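Local coordinates for protein interleukin-1beta (Gallus gallus, PDB 2WRY) that acts as a secreted inflammatory cytokine of the IL-1 family, probably signalling by binding the interleukin-1 receptor, at residues K43-I48 with G70-K75; Q64-L69 with I109-D114; I133-Q138 with V152-Y157. One frame throughout, in Å; residues are numbered along the deposited sequence.

Interaction 1 (K43-I48 with G70-K75); sequences KVRLNI and GIKGYK
Val44 and Ile71 meet because each turns a methyl branch anti to its own backbone N, CG1 of Val44 at chi1 160° and CG2 of Ile71 with CG1 at -50°; Val44 CG1 then lies 3.7 Å from Ile71 CG2, the two side chains crossing at a slant. This is an antiparallel strand pairing of the beta-trefoil, the fold of the IL-1 family, at the point where 66-71 runs into a type II turn from Ile71 to Tyr74. Asn47 and Gly70 form the hydrogen-bonded pair, with Asn47 N to Gly70 O at 2.8 Å and Gly70 N to Asn47 O at 2.9 Å. Beside it, in the non-hydrogen-bonded pair, Leu46 lies alongside Ile71 with the same heading, its CD2 3.9 Å from Ile71 CD1. Ile71 also packs on Leu76 and Met78 of strand 76-83. Arg45 and Lys72 run side by side as well, Arg45 NH2 touching Lys72 CE; their like charges are close, Arg45 NH2 to Lys72 NZ being 4.4 Å. Arg45 packs on Ser11 and Asp13 of strand 4-16, and Lys72 on Ser11. Past the last bridge the backbone grip continues, Lys72 N donating to Arg45 O at 2.9 Å, and a water accepts from Arg45 N while donating to Lys72 O at 2.7 Å.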
# COMPACT_ATOMS: atom_id res chain seq x y z
N LYS A 43 9.33 -2.37 -12.42
CA LYS A 43 8.87 -2.72 -11.07
C LYS A 43 8.76 -1.50 -10.17
O LYS A 43 9.65 -0.65 -10.14
CB LYS A 43 9.87 -3.75 -10.49
CG LYS A 43 9.65 -4.12 -9.07
CD LYS A 43 10.51 -5.33 -8.74
CE LYS A 43 11.93 -4.94 -8.46
NZ LYS A 43 12.57 -6.04 -7.72
N VAL A 44 7.65 -1.43 -9.45
CA VAL A 44 7.40 -0.36 -8.51
C VAL A 44 8.13 -0.61 -7.18
O VAL A 44 8.08 -1.72 -6.66
CB VAL A 44 5.87 -0.19 -8.32
CG1 VAL A 44 5.56 0.56 -7.03
CG2 VAL A 44 5.27 0.48 -9.56
N ARG A 45 8.83 0.41 -6.68
CA ARG A 45 9.33 0.39 -5.30
C ARG A 45 8.46 1.34 -4.50
O ARG A 45 7.81 2.24 -5.07
CB ARG A 45 10.79 0.84 -5.22
CG ARG A 45 11.74 -0.19 -5.79
CD ARG A 45 12.96 -0.38 -4.90
NE ARG A 45 13.78 0.81 -4.69
CZ ARG A 45 14.63 0.98 -3.67
NH1 ARG A 45 14.78 0.03 -2.73
NH2 ARG A 45 15.32 2.10 -3.58
N LEU A 46 8.39 1.14 -3.19
CA LEU A 46 7.59 2.01 -2.33
C LEU A 46 8.49 2.94 -1.53
O LEU A 46 9.49 2.50 -0.96
CB LEU A 46 6.71 1.20 -1.36
CG LEU A 46 5.69 0.25 -1.99
CD1 LEU A 46 4.84 -0.41 -0.90
CD2 LEU A 46 4.76 0.97 -3.02
N ASN A 47 8.14 4.21 -1.48
CA ASN A 47 8.83 5.11 -0.57
C ASN A 47 7.88 5.19 0.61
O ASN A 47 6.84 5.86 0.54
CB ASN A 47 9.03 6.49 -1.20
CG ASN A 47 10.42 7.07 -0.90
OD1 ASN A 47 11.09 6.71 0.09
ND2 ASN A 47 10.83 8.04 -1.71
N ILE A 48 8.21 4.44 1.66
CA ILE A 48 7.34 4.32 2.83
C ILE A 48 7.63 5.43 3.82
O ILE A 48 8.71 5.48 4.43
CB ILE A 48 7.45 2.93 3.50
CG1 ILE A 48 7.11 1.85 2.45
CG2 ILE A 48 6.50 2.88 4.72
CD1 ILE A 48 7.01 0.44 3.00
N GLY A 70 4.26 5.79 -0.83
CA GLY A 70 4.56 6.53 -2.04
C GLY A 70 5.01 5.56 -3.13
O GLY A 70 5.70 4.58 -2.86
N ILE A 71 4.55 5.81 -4.35
CA ILE A 71 4.94 5.00 -5.50
C ILE A 71 6.20 5.65 -6.05
O ILE A 71 6.11 6.69 -6.72
CB ILE A 71 3.82 4.97 -6.57
CG1 ILE A 71 2.46 4.62 -5.96
CG2 ILE A 71 4.19 3.98 -7.69
CD1 ILE A 71 2.49 3.33 -5.10
N LYS A 72 7.36 5.07 -5.71
CA LYS A 72 8.65 5.74 -5.87
C LYS A 72 8.91 6.10 -7.33
O LYS A 72 8.84 5.26 -8.22
CB LYS A 72 9.78 4.86 -5.32
CG LYS A 72 11.13 5.56 -5.40
CD LYS A 72 12.12 4.72 -4.58
CE LYS A 72 13.44 5.45 -4.35
NZ LYS A 72 14.08 5.85 -5.61
N GLY A 73 9.18 7.38 -7.55
CA GLY A 73 9.51 7.90 -8.88
C GLY A 73 8.33 8.36 -9.72
O GLY A 73 8.53 8.90 -10.83
N TYR A 74 7.12 8.14 -9.21
CA TYR A 74 5.93 8.51 -9.95
C TYR A 74 5.12 9.64 -9.29
O TYR A 74 4.09 10.05 -9.84
CB TYR A 74 5.04 7.29 -10.13
CG TYR A 74 5.61 6.20 -11.01
CD1 TYR A 74 6.26 5.09 -10.47
CD2 TYR A 74 5.44 6.25 -12.40
CE1 TYR A 74 6.72 4.05 -11.27
CE2 TYR A 74 5.91 5.21 -13.22
CZ TYR A 74 6.53 4.12 -12.64
OH TYR A 74 6.99 3.10 -13.44
N LYS A 75 5.59 10.12 -8.13
CA LYS A 75 4.98 11.28 -7.47
C LYS A 75 3.51 11.01 -7.09
O LYS A 75 2.64 11.91 -7.11
CB LYS A 75 5.19 12.55 -8.34
CG LYS A 75 6.69 13.04 -8.44
CD LYS A 75 7.55 12.18 -9.36
CE LYS A 75 8.89 12.84 -9.65
NZ LYS A 75 9.75 11.95 -10.49
O HOH W 1 9.36 2.58 -8.50

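Interaction 2 (Q64-L69 with I109-D114)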
# COMPACT_ATOMS: atom_id res chain seq x y z
N GLN A 64 0.16 -0.16 15.60
CA GLN A 64 0.82 1.11 15.30
C GLN A 64 2.24 1.09 14.72
O GLN A 64 3.23 0.79 15.40
CB GLN A 64 0.69 2.09 16.47
CG GLN A 64 -0.69 2.73 16.52
CD GLN A 64 -0.62 4.24 16.66
OE1 GLN A 64 -1.34 4.97 15.97
NE2 GLN A 64 0.25 4.71 17.55
N MET A 65 2.29 1.37 13.42
CA MET A 65 3.41 1.93 12.69
C MET A 65 2.63 2.56 11.54
O MET A 65 2.42 1.92 10.52
CB MET A 65 4.32 0.86 12.08
CG MET A 65 5.58 0.51 12.84
SD MET A 65 6.56 -0.64 11.83
CE MET A 65 7.39 0.49 10.72
N PRO A 66 2.18 3.81 11.73
CA PRO A 66 1.37 4.43 10.69
C PRO A 66 2.29 4.93 9.57
O PRO A 66 3.33 5.55 9.87
CB PRO A 66 0.68 5.59 11.42
CG PRO A 66 1.56 5.91 12.63
CD PRO A 66 2.44 4.69 12.88
N VAL A 67 1.94 4.63 8.33
CA VAL A 67 2.79 4.98 7.18
C VAL A 67 1.95 5.52 6.03
O VAL A 67 0.75 5.23 5.94
CB VAL A 67 3.60 3.75 6.65
CG1 VAL A 67 4.54 3.20 7.71
CG2 VAL A 67 2.66 2.61 6.13
N ALA A 68 2.59 6.30 5.15
CA ALA A 68 2.00 6.58 3.83
C ALA A 68 2.85 5.82 2.82
O ALA A 68 4.06 5.66 3.04
CB ALA A 68 2.00 8.07 3.51
N LEU A 69 2.23 5.39 1.72
CA LEU A 69 2.91 4.53 0.73
C LEU A 69 3.05 5.29 -0.58
O LEU A 69 2.08 5.46 -1.32
CB LEU A 69 2.13 3.25 0.53
CG LEU A 69 1.92 2.46 1.83
CD1 LEU A 69 1.07 1.24 1.54
CD2 LEU A 69 3.29 2.05 2.41
N ILE A 109 -3.09 7.16 5.17
CA ILE A 109 -2.40 6.43 6.23
C ILE A 109 -2.82 4.96 6.28
O ILE A 109 -4.01 4.63 6.23
CB ILE A 109 -2.59 7.11 7.63
CG1 ILE A 109 -1.97 8.51 7.65
CG2 ILE A 109 -2.00 6.26 8.77
CD1 ILE A 109 -0.46 8.51 7.40
N PHE A 110 -1.82 4.09 6.37
CA PHE A 110 -1.98 2.65 6.58
C PHE A 110 -1.20 2.26 7.81
O PHE A 110 -0.19 2.89 8.11
CB PHE A 110 -1.45 1.85 5.38
CG PHE A 110 -2.18 2.15 4.09
CD1 PHE A 110 -1.88 3.30 3.35
CD2 PHE A 110 -3.18 1.30 3.62
CE1 PHE A 110 -2.56 3.59 2.14
CE2 PHE A 110 -3.89 1.57 2.43
CZ PHE A 110 -3.58 2.74 1.69
N TYR A 111 -1.66 1.24 8.53
CA TYR A 111 -0.82 0.64 9.56
C TYR A 111 -0.03 -0.50 8.98
O TYR A 111 -0.58 -1.45 8.40
CB TYR A 111 -1.66 0.20 10.74
CG TYR A 111 -2.27 1.39 11.45
CD1 TYR A 111 -1.49 2.22 12.25
CD2 TYR A 111 -3.62 1.69 11.31
CE1 TYR A 111 -2.03 3.30 12.92
CE2 TYR A 111 -4.17 2.82 11.98
CZ TYR A 111 -3.35 3.60 12.78
OH TYR A 111 -3.85 4.72 13.46
N ARG A 112 1.29 -0.36 9.06
CA ARG A 112 2.20 -1.39 8.63
C ARG A 112 2.25 -2.43 9.75
O ARG A 112 2.65 -2.11 10.88
CB ARG A 112 3.59 -0.81 8.44
CG ARG A 112 4.59 -1.88 8.08
CD ARG A 112 5.95 -1.33 7.68
NE ARG A 112 6.93 -2.42 7.63
CZ ARG A 112 8.14 -2.32 7.07
NH1 ARG A 112 8.52 -1.18 6.48
NH2 ARG A 112 8.96 -3.37 7.08
N LEU A 113 1.82 -3.65 9.44
CA LEU A 113 1.73 -4.70 10.46
C LEU A 113 2.77 -5.75 10.13
O LEU A 113 2.57 -6.57 9.24
CB LEU A 113 0.31 -5.29 10.48
CG LEU A 113 -0.82 -4.26 10.62
CD1 LEU A 113 -2.15 -4.94 10.38
CD2 LEU A 113 -0.79 -3.68 12.00
N ASP A 114 3.89 -5.71 10.84
CA ASP A 114 4.96 -6.67 10.59
C ASP A 114 4.84 -7.91 11.47
O ASP A 114 4.44 -7.82 12.65
CB ASP A 114 6.31 -6.04 10.87
CG ASP A 114 6.72 -5.02 9.82
OD1 ASP A 114 6.20 -5.03 8.67
OD2 ASP A 114 7.62 -4.21 10.15
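Val67 and Phe110 clasp each other as a hydrogen-bonded antiparallel pair, with Val67 N to Phe110 O and Phe110 N to Val67 O both at 2.8 Å. Both donors sit almost in line with the carbonyls, and both bonds are nearly straight at the hydrogen; they hold the middle of this strand pairing, part of the beta-trefoil. A third, Arg112 N to Met65 O at 2.9 Å, extends the register past the non-hydrogen-bonded pair of Pro66 and Tyr111. Packing is close on both sides of the backbone. Leu69 CD1 lies over one face of the Phe110 ring, 4.0 Å from CD1 and displaced toward the rim, while Pro66 CB touches both Ile109 CG2, at 3.8 Å, and Tyr111 CE1.

Residues 66-69 are buried, whereas Met65 and Arg112 are partly exposed and Gln64 faces solvent. Gln64 runs beside Tyr111, bringing OE1 to the ring edge, 3.5 Å from CE1, with amide and ring planes 44° apart. Met65 lies along Arg112, CE against CD at 3.8 Å. With CG anti to its backbone N (chi1 176°) and the chain extended, Arg112 NE forms a nearly straight salt-bridge hydrogen bond to Asp114 OD1, 2.9 Å; OD1 also bonds Thr121, which should steady the carboxylate, and Phe12 makes a cation-pi contact with Arg112. Strand 66-71 pairs with 45-53, 76-83 and 110-115, Phe4 of strand 4-16 packs on Pro66, Ile109 and Tyr111, and Met78 of 76-83 covers Leu69 and Phe110.

Interaction 3 (I133-Q138 with V152-Y157)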
# COMPACT_ATOMS: atom_id res chain seq x y z
N ILE A 133 -4.57 -3.88 2.08
CA ILE A 133 -4.10 -3.86 0.69
C ILE A 133 -3.92 -5.30 0.21
O ILE A 133 -3.29 -6.13 0.89
CB ILE A 133 -2.77 -3.10 0.52
CG1 ILE A 133 -2.91 -1.64 0.98
CG2 ILE A 133 -2.30 -3.22 -0.95
CD1 ILE A 133 -1.64 -0.84 0.86
N CYS A 134 -4.50 -5.61 -0.94
CA CYS A 134 -4.44 -6.99 -1.43
C CYS A 134 -4.19 -7.11 -2.92
O CYS A 134 -4.44 -6.20 -3.70
CB CYS A 134 -5.73 -7.76 -1.08
SG CYS A 134 -7.19 -7.09 -1.91
N THR A 135 -3.68 -8.27 -3.30
CA THR A 135 -3.55 -8.62 -4.71
C THR A 135 -4.44 -9.81 -5.03
O THR A 135 -4.86 -10.57 -4.14
CB THR A 135 -2.08 -8.96 -5.08
OG1 THR A 135 -1.69 -10.17 -4.41
CG2 THR A 135 -1.16 -7.79 -4.70
N SER A 136 -4.72 -9.98 -6.30
CA SER A 136 -5.48 -11.11 -6.75
C SER A 136 -4.60 -12.34 -6.73
O SER A 136 -3.38 -12.23 -6.78
CB SER A 136 -5.92 -10.84 -8.19
OG SER A 136 -6.61 -11.93 -8.72
N LEU A 137 -5.20 -13.52 -6.67
CA LEU A 137 -4.45 -14.77 -6.90
C LEU A 137 -3.98 -14.87 -8.35
O LEU A 137 -2.99 -15.56 -8.63
CB LEU A 137 -5.32 -15.98 -6.57
CG LEU A 137 -5.97 -16.05 -5.18
CD1 LEU A 137 -6.79 -17.34 -4.99
CD2 LEU A 137 -4.93 -15.94 -4.09
N GLN A 138 -4.69 -14.20 -9.26
CA GLN A 138 -4.35 -14.18 -10.69
C GLN A 138 -3.40 -13.04 -11.02
O GLN A 138 -3.49 -11.97 -10.44
CB GLN A 138 -5.61 -14.06 -11.56
CG GLN A 138 -6.45 -15.32 -11.65
CD GLN A 138 -7.04 -15.75 -10.32
OE1 GLN A 138 -7.54 -14.91 -9.55
NE2 GLN A 138 -6.99 -17.05 -10.03
N VAL A 152 -8.93 -15.82 -0.60
CA VAL A 152 -9.06 -15.74 -2.07
C VAL A 152 -8.51 -14.42 -2.62
O VAL A 152 -9.00 -13.84 -3.60
CB VAL A 152 -10.52 -16.02 -2.58
CG1 VAL A 152 -10.49 -16.42 -4.04
CG2 VAL A 152 -11.19 -17.09 -1.75
N ASN A 153 -7.47 -13.97 -1.94
CA ASN A 153 -6.60 -12.87 -2.38
C ASN A 153 -5.33 -13.00 -1.54
O ASN A 153 -5.24 -13.86 -0.64
CB ASN A 153 -7.26 -11.50 -2.12
CG ASN A 153 -7.56 -11.26 -0.66
OD1 ASN A 153 -6.65 -11.08 0.15
ND2 ASN A 153 -8.86 -11.25 -0.30
N ILE A 154 -4.35 -12.15 -1.82
CA ILE A 154 -3.12 -12.17 -1.03
C ILE A 154 -3.02 -10.79 -0.38
O ILE A 154 -3.05 -9.77 -1.06
CB ILE A 154 -1.90 -12.44 -1.91
CG1 ILE A 154 -1.96 -13.88 -2.45
CG2 ILE A 154 -0.62 -12.19 -1.13
CD1 ILE A 154 -1.09 -14.07 -3.65
N ALA A 155 -2.88 -10.77 0.95
CA ALA A 155 -2.76 -9.50 1.67
C ALA A 155 -1.45 -9.48 2.50
O ALA A 155 -1.30 -8.67 3.38
CB ALA A 155 -3.99 -9.23 2.57
N THR A 156 -0.53 -10.37 2.13
CA THR A 156 0.73 -10.58 2.85
C THR A 156 1.88 -10.33 1.88
O THR A 156 1.87 -10.88 0.75
CB THR A 156 0.83 -12.04 3.41
OG1 THR A 156 -0.30 -12.32 4.26
CG2 THR A 156 2.12 -12.23 4.21
N TYR A 157 2.85 -9.54 2.35
CA TYR A 157 3.97 -9.05 1.52
C TYR A 157 5.30 -9.30 2.18
O TYR A 157 5.39 -9.50 3.39
CB TYR A 157 3.81 -7.52 1.25
CG TYR A 157 2.50 -7.21 0.58
CD1 TYR A 157 2.33 -7.30 -0.82
CD2 TYR A 157 1.38 -6.92 1.36
CE1 TYR A 157 1.07 -7.09 -1.43
CE2 TYR A 157 0.13 -6.72 0.77
CZ TYR A 157 -0.02 -6.81 -0.60
OH TYR A 157 -1.27 -6.57 -1.14
O HOH W 2 -2.18 -6.05 3.51
O HOH W 3 -8.10 -13.50 -6.26
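Tyr157 reaches across to Ile133 and Thr135. From CB, its chi1 of -57° sets the ring anti to the carbonyl carbon and beside the backbone N; CE1 then comes 4.0 Å from Thr135 CG2, CE2 and CZ pass the carbonyl O of Ile133 at the ring edge, and OH ends 2.9 Å from Ile133 O in a weak hydrogen bond. Ile133 CG2 also touches that hydroxyl, the two side chains meeting nearly at right angles. Next to it a single antiparallel bridge of the beta-trefoil joins Thr135 to Ile154: Thr135 N gives to Ile154 O at 2.8 Å, in the carbonyl plane, and Ile154 N returns to Thr135 O at 2.9 Å. Thr135 OG1 rests 3.4 Å from Ile154 CB and is bonded to Asp16. Further along, Leu137 places CD1 3.9 Å from Val152 CG1 and CD2 against Ile154 CG1, while Ser136 OG accepts from Gln138 N in an ST turn. A water accepts from Leu137 N and donates to Val152 O, bridging the outer end. The loop 152-156 is fastened by Asp150, which bonds Asn153 and Ala155. At the inner end Ile133 and Tyr157 pack on Phe123 of strand 120-125, with Tyr157 also on Ile14 of 4-16, and Thr146 of 144-146 meets Cys134 and Asn153.

Followed from the N terminus, this chain, the C-terminal part of a longer protein, first lays down 43-48, which interaction 1 later joins to 70-75, closing a loop that contains 64-69. That inner segment pairs onward with 109-114 in interaction 2, so the two contacts cross along the sequence and share strand 66-71, which pairs with both 45-53 and 110-115. Ile48 packs on Val67 and Leu69 where they meet. Interaction 3 comes afterwards, in series, closing the short loop between 133-138 and 152-157 as the chain enters the last strand, 157-160. Its Ile133 touches Leu69 and Phe110 of interaction 2, whereas interactions 1 and 3 do not touch, their nearest atoms about 7 Å apart.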